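Local structure of agmatine N-acetyltransferase (Drosophila melanogaster, 7CIW) at residues L131-Q136 and R140-R145; V164-V169 and R173-L178. The protein transfers the acetyl group of acetyl-CoA to agmatine and, like its arylalkylamine N-acetyltransferase relatives, probably also acylates amines such as dopamine and serotonin. The protein carries 1 engineered substitution. One frame throughout, in Å; residues are numbered along the deposited sequence.

Contact 1. Residues L131-Q136 and R140-R145. With COA (coenzyme A), chain B; G0R (N-(4-carbamimidamidobutyl)ethanamide), chain C.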
loop_
_atom_site.group_PDB
_atom_site.type_symbol
_atom_site.label_atom_id
_atom_site.label_comp_id
_atom_site.label_asym_id
_atom_site.label_seq_id
_atom_site.Cartn_x
_atom_site.Cartn_y
_atom_site.Cartn_z
ATOM N N LEU A 131 0.552 3.201 -2.674
ATOM C CA LEU A 131 1.515 3.909 -3.516
ATOM C C LEU A 131 0.797 4.339 -4.782
ATOM O O LEU A 131 0.238 3.491 -5.478
ATOM C CB LEU A 131 2.700 3.006 -3.852
ATOM C CG LEU A 131 3.775 3.678 -4.695
ATOM C CD1 LEU A 131 4.530 4.694 -3.866
ATOM C CD2 LEU A 131 4.716 2.614 -5.252
ATOM N N GLY A 132 0.816 5.637 -5.092
ATOM C CA GLY A 132 0.174 6.126 -6.306
ATOM C C GLY A 132 0.920 7.310 -6.878
ATOM O O GLY A 132 1.521 8.098 -6.143
ATOM N N VAL A 133 0.895 7.422 -8.209
ATOM C CA VAL A 133 1.536 8.504 -8.951
ATOM C C VAL A 133 0.522 9.058 -9.945
ATOM O O VAL A 133 -0.178 8.284 -10.606
ATOM C CB VAL A 133 2.804 8.023 -9.688
ATOM C CG1 VAL A 133 3.389 9.145 -10.531
ATOM C CG2 VAL A 133 3.859 7.543 -8.694
ATOM N N ASP A 134 0.426 10.387 -10.022
ATOM C CA ASP A 134 -0.384 11.061 -11.032
ATOM C C ASP A 134 -0.033 10.517 -12.414
ATOM O O ASP A 134 1.155 10.438 -12.758
ATOM C CB ASP A 134 -0.117 12.571 -10.954
ATOM C CG ASP A 134 -1.035 13.411 -11.846
ATOM O OD1 ASP A 134 -1.250 13.086 -13.029
ATOM O OD2 ASP A 134 -1.503 14.455 -11.355
ATOM N N PRO A 135 -1.020 10.127 -13.221
ATOM C CA PRO A 135 -0.720 9.582 -14.555
ATOM C C PRO A 135 0.182 10.473 -15.385
ATOM O O PRO A 135 0.998 9.966 -16.163
ATOM C CB PRO A 135 -2.112 9.438 -15.182
ATOM C CG PRO A 135 -3.023 9.268 -14.013
ATOM C CD PRO A 135 -2.463 10.149 -12.943
ATOM N N GLN A 136 0.089 11.794 -15.217
ATOM C CA GLN A 136 0.935 12.702 -15.977
ATOM C C GLN A 136 2.394 12.650 -15.551
ATOM O O GLN A 136 3.256 13.157 -16.276
ATOM C CB GLN A 136 0.413 14.130 -15.837
ATOM C CG GLN A 136 -0.831 14.395 -16.648
ATOM C CD GLN A 136 -1.172 15.865 -16.719
ATOM O OE1 GLN A 136 -1.209 16.558 -15.696
ATOM N NE2 GLN A 136 -1.427 16.355 -17.928
ATOM N N ARG A 140 8.571 8.302 -14.404
ATOM C CA ARG A 140 9.674 9.161 -13.994
ATOM C C ARG A 140 10.255 8.715 -12.656
ATOM O O ARG A 140 10.891 9.516 -11.964
ATOM C CB ARG A 140 9.231 10.624 -13.914
ATOM C CG ARG A 140 8.299 11.093 -15.029
ATOM C CD ARG A 140 8.856 10.790 -16.411
ATOM N NE ARG A 140 9.468 11.958 -17.041
ATOM C CZ ARG A 140 10.202 11.902 -18.147
ATOM N NH1 ARG A 140 10.415 10.735 -18.743
ATOM N NH2 ARG A 140 10.723 13.009 -18.658
ATOM N N ASN A 141 10.014 7.458 -12.277
ATOM C CA ASN A 141 10.530 6.855 -11.042
ATOM C C ASN A 141 10.111 7.632 -9.789
ATOM O O ASN A 141 10.811 7.626 -8.776
ATOM C CB ASN A 141 12.053 6.694 -11.093
ATOM C CG ASN A 141 12.581 5.775 -10.005
ATOM O OD1 ASN A 141 12.176 4.615 -9.898
ATOM N ND2 ASN A 141 13.478 6.299 -9.179
ATOM N N LEU A 142 8.962 8.308 -9.817
ATOM C CA LEU A 142 8.462 8.892 -8.573
ATOM C C LEU A 142 8.046 7.805 -7.589
ATOM O O LEU A 142 8.231 7.948 -6.373
ATOM C CB LEU A 142 7.289 9.827 -8.852
ATOM C CG LEU A 142 7.595 11.133 -9.582
ATOM C CD1 LEU A 142 6.411 12.075 -9.448
ATOM C CD2 LEU A 142 8.860 11.758 -9.035
ATOM N N GLY A 143 7.472 6.714 -8.087
ATOM C CA GLY A 143 7.143 5.613 -7.196
ATOM C C GLY A 143 8.376 5.079 -6.497
ATOM O O GLY A 143 8.391 4.899 -5.279
ATOM N N GLY A 144 9.446 4.854 -7.261
ATOM C CA GLY A 144 10.668 4.348 -6.661
ATOM C C GLY A 144 11.275 5.320 -5.670
ATOM O O GLY A 144 11.795 4.914 -4.627
ATOM N N ARG A 145 11.227 6.616 -5.982
ATOM C CA ARG A 145 11.766 7.598 -5.048
ATOM C C ARG A 145 11.004 7.587 -3.730
ATOM O O ARG A 145 11.613 7.645 -2.656
ATOM C CB ARG A 145 11.741 8.991 -5.676
ATOM C CG ARG A 145 12.738 9.159 -6.812
ATOM C CD ARG A 145 14.007 9.827 -6.329
ATOM N NE ARG A 145 14.546 9.121 -5.174
ATOM C CZ ARG A 145 15.620 8.347 -5.209
ATOM N NH1 ARG A 145 16.286 8.190 -6.345
ATOM N NH2 ARG A 145 16.024 7.728 -4.107
HETATM N N1A COA B . -0.370 1.937 -16.443
HETATM C C2A COA B . 0.355 1.771 -17.584
HETATM N N3A COA B . 1.724 1.899 -17.565
HETATM C C4A COA B . 2.361 2.190 -16.419
HETATM C C5A COA B . 1.642 2.357 -15.299
HETATM C C6A COA B . 0.269 2.222 -15.323
HETATM N N6A COA B . -0.917 2.307 -14.376
HETATM N N7A COA B . 2.478 2.642 -14.269
HETATM C C8A COA B . 3.731 2.659 -14.745
HETATM N N9A COA B . 3.656 2.374 -16.054
HETATM C C1B COA B . 4.555 2.294 -17.048
HETATM C C2B COA B . 5.233 3.683 -17.142
HETATM O O2B COA B . 4.440 4.640 -17.949
HETATM C C3B COA B . 6.473 3.445 -17.614
HETATM O O3B COA B . 6.533 3.111 -19.027
HETATM P P3B COA B . 6.802 4.229 -20.229
HETATM O O7A COA B . 7.671 5.359 -19.713
HETATM O O8A COA B . 7.404 3.532 -21.453
HETATM O O9A COA B . 5.423 4.761 -20.590
HETATM C C4B COA B . 6.892 2.036 -16.901
HETATM O O4B COA B . 5.766 1.387 -16.635
HETATM C C5B COA B . 7.733 2.255 -15.667
HETATM O O5B COA B . 7.154 3.327 -14.936
HETATM P P1A COA B . 7.479 3.528 -13.303
HETATM O O1A COA B . 8.111 2.293 -12.655
HETATM O O2A COA B . 8.308 4.790 -13.114
HETATM O O3A COA B . 5.994 3.706 -12.632
HETATM P P2A COA B . 5.509 4.886 -11.597
HETATM O O4A COA B . 5.457 6.207 -12.304
HETATM O O5A COA B . 6.396 4.884 -10.374
HETATM O O6A COA B . 3.983 4.369 -11.263
HETATM C CBP COA B . 2.522 3.178 -9.916
HETATM C CCP COA B . 3.815 3.115 -10.688
HETATM C CDP COA B . 2.756 4.111 -8.680
HETATM C CEP COA B . 2.124 1.773 -9.441
HETATM C CAP COA B . 1.437 3.707 -10.852
HETATM O OAP COA B . 1.197 2.743 -11.850
HETATM C C9P COA B . 0.095 4.004 -10.155
HETATM O O9P COA B . -0.086 4.980 -9.493
HETATM N N8P COA B . -0.994 3.069 -10.354
HETATM C C7P COA B . -2.332 3.300 -9.780
HETATM C C6P COA B . -2.459 2.963 -8.232
HETATM C C5P COA B . -1.861 1.592 -8.041
HETATM O O5P COA B . -2.235 0.636 -8.669
HETATM N N4P COA B . -0.781 1.501 -7.017
HETATM C C3P COA B . -0.040 0.287 -6.715
HETATM C C2P COA B . -0.898 -0.797 -6.061
HETATM S S1P COA B . 0.373 -2.021 -5.619
HETATM C C10 G0R C . -7.053 -0.129 0.051
HETATM N N12 G0R C . -8.130 -0.095 -0.930
HETATM C C1 G0R C . 1.138 -0.419 -2.180
HETATM C C2 G0R C . -0.344 -0.607 -2.497
HETATM C C5 G0R C . -2.388 -2.094 -2.468
HETATM C C6 G0R C . -3.225 -2.016 -1.189
HETATM C C7 G0R C . -4.680 -2.446 -1.407
HETATM C C8 G0R C . -5.710 -1.312 -1.479
HETATM N N4 G0R C . -0.979 -1.870 -2.186
HETATM N N9 G0R C . -5.955 -0.686 -0.199
HETATM N N11 G0R C . -7.234 0.490 1.340
HETATM O O3 G0R C . -0.967 0.279 -2.982
#

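Contact 2. Residues V164-V169 and R173-L178. With COA (coenzyme A), chain B; G0R (N-(4-carbamimidamidobutyl)ethanamide), chain C.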
loop_
_atom_site.group_PDB
_atom_site.type_symbol
_atom_site.label_atom_id
_atom_site.label_comp_id
_atom_site.label_asym_id
_atom_site.label_seq_id
_atom_site.Cartn_x
_atom_site.Cartn_y
_atom_site.Cartn_z
ATOM N N VAL A 164 5.417 -5.062 1.070
ATOM C CA VAL A 164 4.431 -4.372 0.241
ATOM C C VAL A 164 3.640 -5.400 -0.567
ATOM O O VAL A 164 4.223 -6.336 -1.127
ATOM C CB VAL A 164 5.119 -3.322 -0.662
ATOM C CG1 VAL A 164 6.195 -3.977 -1.564
ATOM C CG2 VAL A 164 4.092 -2.551 -1.497
ATOM N N ASP A 165 2.307 -5.271 -0.588
ATOM C CA ASP A 165 1.450 -6.145 -1.394
ATOM C C ASP A 165 1.223 -5.483 -2.745
ATOM O O ASP A 165 0.377 -4.600 -2.880
ATOM C CB ASP A 165 0.108 -6.404 -0.712
ATOM C CG ASP A 165 0.247 -7.038 0.660
ATOM O OD1 ASP A 165 1.155 -7.874 0.849
ATOM O OD2 ASP A 165 -0.568 -6.703 1.549
ATOM N N CYS A 166 1.945 -5.937 -3.763
ATOM C CA CYS A 166 1.788 -5.382 -5.103
ATOM C C CYS A 166 0.575 -6.023 -5.764
ATOM O O CYS A 166 0.652 -7.072 -6.408
ATOM C CB CYS A 166 3.058 -5.581 -5.916
ATOM S SG CYS A 166 4.482 -4.678 -5.248
ATOM N N THR A 167 -0.574 -5.391 -5.558
ATOM C CA THR A 167 -1.791 -5.790 -6.243
ATOM C C THR A 167 -1.727 -5.463 -7.730
ATOM O O THR A 167 -2.469 -6.055 -8.520
ATOM C CB THR A 167 -2.980 -5.095 -5.582
ATOM O OG1 THR A 167 -2.786 -3.680 -5.650
ATOM C CG2 THR A 167 -3.074 -5.500 -4.114
ATOM N N SER A 168 -0.839 -4.552 -8.118
ATOM C CA SER A 168 -0.658 -4.094 -9.487
ATOM C C SER A 168 0.682 -4.590 -10.016
ATOM O O SER A 168 1.694 -4.512 -9.313
ATOM C CB SER A 168 -0.700 -2.563 -9.530
ATOM O OG SER A 168 -0.109 -2.057 -10.712
ATOM N N VAL A 169 0.693 -5.099 -11.257
ATOM C CA VAL A 169 1.949 -5.575 -11.833
ATOM C C VAL A 169 2.938 -4.446 -12.060
ATOM O O VAL A 169 4.146 -4.694 -12.098
ATOM C CB VAL A 169 1.732 -6.321 -13.169
ATOM C CG1 VAL A 169 0.745 -7.458 -12.995
ATOM C CG2 VAL A 169 1.286 -5.359 -14.260
ATOM N N ARG A 173 6.757 -4.651 -10.785
ATOM C CA ARG A 173 7.929 -4.371 -11.612
ATOM C C ARG A 173 8.797 -3.277 -11.001
ATOM O O ARG A 173 10.033 -3.329 -11.088
ATOM C CB ARG A 173 7.487 -3.984 -13.020
ATOM C CG ARG A 173 6.938 -5.157 -13.817
ATOM C CD ARG A 173 6.111 -4.667 -14.978
ATOM N NE ARG A 173 5.318 -5.749 -15.554
ATOM C CZ ARG A 173 4.431 -5.577 -16.526
ATOM N NH1 ARG A 173 4.230 -4.369 -17.046
ATOM N NH2 ARG A 173 3.748 -6.614 -16.983
ATOM N N LEU A 174 8.169 -2.271 -10.392
ATOM C CA LEU A 174 8.928 -1.210 -9.735
ATOM C C LEU A 174 9.792 -1.761 -8.602
ATOM O O LEU A 174 10.987 -1.444 -8.508
ATOM C CB LEU A 174 7.970 -0.135 -9.214
ATOM C CG LEU A 174 8.581 0.789 -8.164
ATOM C CD1 LEU A 174 9.680 1.610 -8.819
ATOM C CD2 LEU A 174 7.546 1.693 -7.526
ATOM N N VAL A 175 9.213 -2.591 -7.730
ATOM C CA VAL A 175 9.980 -3.007 -6.564
ATOM C C VAL A 175 11.001 -4.059 -6.948
ATOM O O VAL A 175 12.033 -4.183 -6.295
ATOM C CB VAL A 175 9.064 -3.485 -5.419
ATOM C CG1 VAL A 175 8.186 -2.341 -4.959
ATOM C CG2 VAL A 175 8.206 -4.654 -5.849
ATOM N N GLN A 176 10.752 -4.810 -8.021
ATOM C CA GLN A 176 11.801 -5.663 -8.574
ATOM C C GLN A 176 13.025 -4.839 -8.951
ATOM O O GLN A 176 14.167 -5.223 -8.670
ATOM C CB GLN A 176 11.279 -6.395 -9.802
ATOM C CG GLN A 176 10.374 -7.548 -9.516
ATOM C CD GLN A 176 9.977 -8.249 -10.791
ATOM O OE1 GLN A 176 9.702 -7.602 -11.809
ATOM N NE2 GLN A 176 9.976 -9.575 -10.760
ATOM N N ARG A 177 12.798 -3.718 -9.631
ATOM C CA ARG A 177 13.889 -2.829 -10.003
ATOM C C ARG A 177 14.608 -2.289 -8.775
ATOM O O ARG A 177 15.820 -2.045 -8.817
ATOM C CB ARG A 177 13.325 -1.698 -10.876
ATOM C CG ARG A 177 14.036 -0.372 -10.824
ATOM C CD ARG A 177 13.570 0.489 -11.985
ATOM N NE ARG A 177 12.641 1.548 -11.586
ATOM C CZ ARG A 177 11.387 1.665 -12.025
ATOM N NH1 ARG A 177 10.881 0.784 -12.880
ATOM N NH2 ARG A 177 10.636 2.675 -11.609
ATOM N N LEU A 178 13.890 -2.116 -7.663
ATOM C CA LEU A 178 14.499 -1.681 -6.416
ATOM C C LEU A 178 15.230 -2.801 -5.678
ATOM O O LEU A 178 15.892 -2.527 -4.670
ATOM C CB LEU A 178 13.420 -1.086 -5.506
ATOM C CG LEU A 178 12.835 0.221 -6.035
ATOM C CD1 LEU A 178 11.723 0.727 -5.119
ATOM C CD2 LEU A 178 13.927 1.285 -6.197
HETATM N N1A COA B . -0.370 1.937 -16.443
HETATM C C2A COA B . 0.355 1.771 -17.584
HETATM N N3A COA B . 1.724 1.899 -17.565
HETATM C C4A COA B . 2.361 2.190 -16.419
HETATM C C5A COA B . 1.642 2.357 -15.299
HETATM C C6A COA B . 0.269 2.222 -15.323
HETATM N N6A COA B . -0.917 2.307 -14.376
HETATM N N7A COA B . 2.478 2.642 -14.269
HETATM C C8A COA B . 3.731 2.659 -14.745
HETATM N N9A COA B . 3.656 2.374 -16.054
HETATM C C1B COA B . 4.555 2.294 -17.048
HETATM C C2B COA B . 5.233 3.683 -17.142
HETATM O O2B COA B . 4.440 4.640 -17.949
HETATM C C3B COA B . 6.473 3.445 -17.614
HETATM O O3B COA B . 6.533 3.111 -19.027
HETATM P P3B COA B . 6.802 4.229 -20.229
HETATM O O7A COA B . 7.671 5.359 -19.713
HETATM O O8A COA B . 7.404 3.532 -21.453
HETATM O O9A COA B . 5.423 4.761 -20.590
HETATM C C4B COA B . 6.892 2.036 -16.901
HETATM O O4B COA B . 5.766 1.387 -16.635
HETATM C C5B COA B . 7.733 2.255 -15.667
HETATM O O5B COA B . 7.154 3.327 -14.936
HETATM P P1A COA B . 7.479 3.528 -13.303
HETATM O O1A COA B . 8.111 2.293 -12.655
HETATM O O2A COA B . 8.308 4.790 -13.114
HETATM O O3A COA B . 5.994 3.706 -12.632
HETATM P P2A COA B . 5.509 4.886 -11.597
HETATM O O4A COA B . 5.457 6.207 -12.304
HETATM O O5A COA B . 6.396 4.884 -10.374
HETATM O O6A COA B . 3.983 4.369 -11.263
HETATM C CBP COA B . 2.522 3.178 -9.916
HETATM C CCP COA B . 3.815 3.115 -10.688
HETATM C CDP COA B . 2.756 4.111 -8.680
HETATM C CEP COA B . 2.124 1.773 -9.441
HETATM C CAP COA B . 1.437 3.707 -10.852
HETATM O OAP COA B . 1.197 2.743 -11.850
HETATM C C9P COA B . 0.095 4.004 -10.155
HETATM O O9P COA B . -0.086 4.980 -9.493
HETATM N N8P COA B . -0.994 3.069 -10.354
HETATM C C7P COA B . -2.332 3.300 -9.780
HETATM C C6P COA B . -2.459 2.963 -8.232
HETATM C C5P COA B . -1.861 1.592 -8.041
HETATM O O5P COA B . -2.235 0.636 -8.669
HETATM N N4P COA B . -0.781 1.501 -7.017
HETATM C C3P COA B . -0.040 0.287 -6.715
HETATM C C2P COA B . -0.898 -0.797 -6.061
HETATM S S1P COA B . 0.373 -2.021 -5.619
HETATM C C10 G0R C . -7.053 -0.129 0.051
HETATM N N12 G0R C . -8.130 -0.095 -0.930
HETATM C C1 G0R C . 1.138 -0.419 -2.180
HETATM C C2 G0R C . -0.344 -0.607 -2.497
HETATM C C5 G0R C . -2.388 -2.094 -2.468
HETATM C C6 G0R C . -3.225 -2.016 -1.189
HETATM C C7 G0R C . -4.680 -2.446 -1.407
HETATM C C8 G0R C . -5.710 -1.312 -1.479
HETATM N N4 G0R C . -0.979 -1.870 -2.186
HETATM N N9 G0R C . -5.955 -0.686 -0.199
HETATM N N11 G0R C . -7.234 0.490 1.340
HETATM O O3 G0R C . -0.967 0.279 -2.982
#

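Contact 1. Residues L131-Q136 and R140-R145
Val133 meets Gly143 and Leu142 where the end of a strand faces the start of a helix. One methyl does the touching: CG2 of Val133 lies 3.8 Å from Gly143 N and 4.1 Å from Leu142 CB. With CG1 anti to the backbone N (chi1 176°), Val133 CG2 stays beside that N, where it also touches the CDP methyl of coenzyme A at 3.6 Å. Leu131 adds its CD1 beside the Gly143 carbonyl. Gly143, having no side chain, lets pyrophosphate O5A come to 3.1 Å from its N, a weak hydrogen bond. Asn141 N holds O2A; its positive phi (57°) is one asparagine adopts readily. On the strand, Val133 N binds O9P at 2.9 Å and Leu131 O accepts from N4P at 2.7 Å. A strand end pairing with pantetheine, then a loop and helix N terminus whose N-H groups, Gly139 N included, meet the pyrophosphate, is the acetyl-CoA-binding motif of GNAT enzymes. Beyond Val133 the segments part: Gln136 and Arg140 are solvent-exposed, and an Asx turn from Asp134 OD1 to Gln136 N organises the loop. Strand 125-133 runs between strands 70-80 and 161-166, with Leu131 against Leu174 of helix 169-177 and Leu142 against Ile5 and Leu137.

Contact 2. Residues V164-V169 and R173-L178
Val169 lays its CG2 methyl over the centre of one face of the Arg173 guanidinium, 3.8 Å above the plane. The two side chains run side by side in the same direction, one helical turn apart, and the arginine is extended from CG to NE, long enough to carry its flat end onto the methyl. Arginine suits this exposed position because its apolar stem and flat face can cover a valine while the charge stays near solvent. The Arg177 guanidinium is used differently. Leu174 CA sits off-centre over one face, 4.1 Å above the plane, and pyrophosphate O1A lies in plane at the edge. Both terminal nitrogens grip that oxygen, NH2 of Arg177 at 2.8 Å from O1A and NH1 at 3.2 Å; a bend at chi3 (104°) turns the group to the phosphate, whose negative charge it probably offsets.

Further in, the first helical turn is tied by Arg173 N to Val169 O, 2.9 Å and 162° at the hydrogen. Buried Val175 meets the strand with both branches: CG2 of Val175 lies 3.8 Å from Cys166 SG, and CG1 touches Val164 CG1. Small apolar groups fit this strand-to-helix seam. On the ligand side, Asp165 O accepts a weak bond from N4 of acetylagmatine, 3.1 Å away, and Thr167 OG1 lies beside the thiol end of coenzyme A. In this chain the strand leaves through an inverse gamma turn at Cys166. Strand 161-166 followed by helix 169-177 belongs to the GNAT fold, the strand's end lying beside the acyl-transfer site at S1P and acetylagmatine N4, while Arg177 adds its grip on O1A.

In the fold
Coming from the N terminus, the chain builds four strands interleaved with helices, passes through further helices after strand 70-80, and then reaches strand 125-133, where contact 1 closes the loop into helix 142-156. That helix returns the chain to strand 161-166, the parallel neighbour of 125-133, completing a beta-alpha-beta unit. Contact 2 then closes the next turn, from strand 161-166 into helix 169-177. The two contacts follow in series, neither nested nor crossed. They meet through Leu174, whose methyls pack on Leu131, Gly143 and Gly144, and through a probable hydrogen bond from Arg177 NH2 to Asn141 OD1. Together they embrace coenzyme A and acetylagmatine from two neighbouring strands of the central sheet.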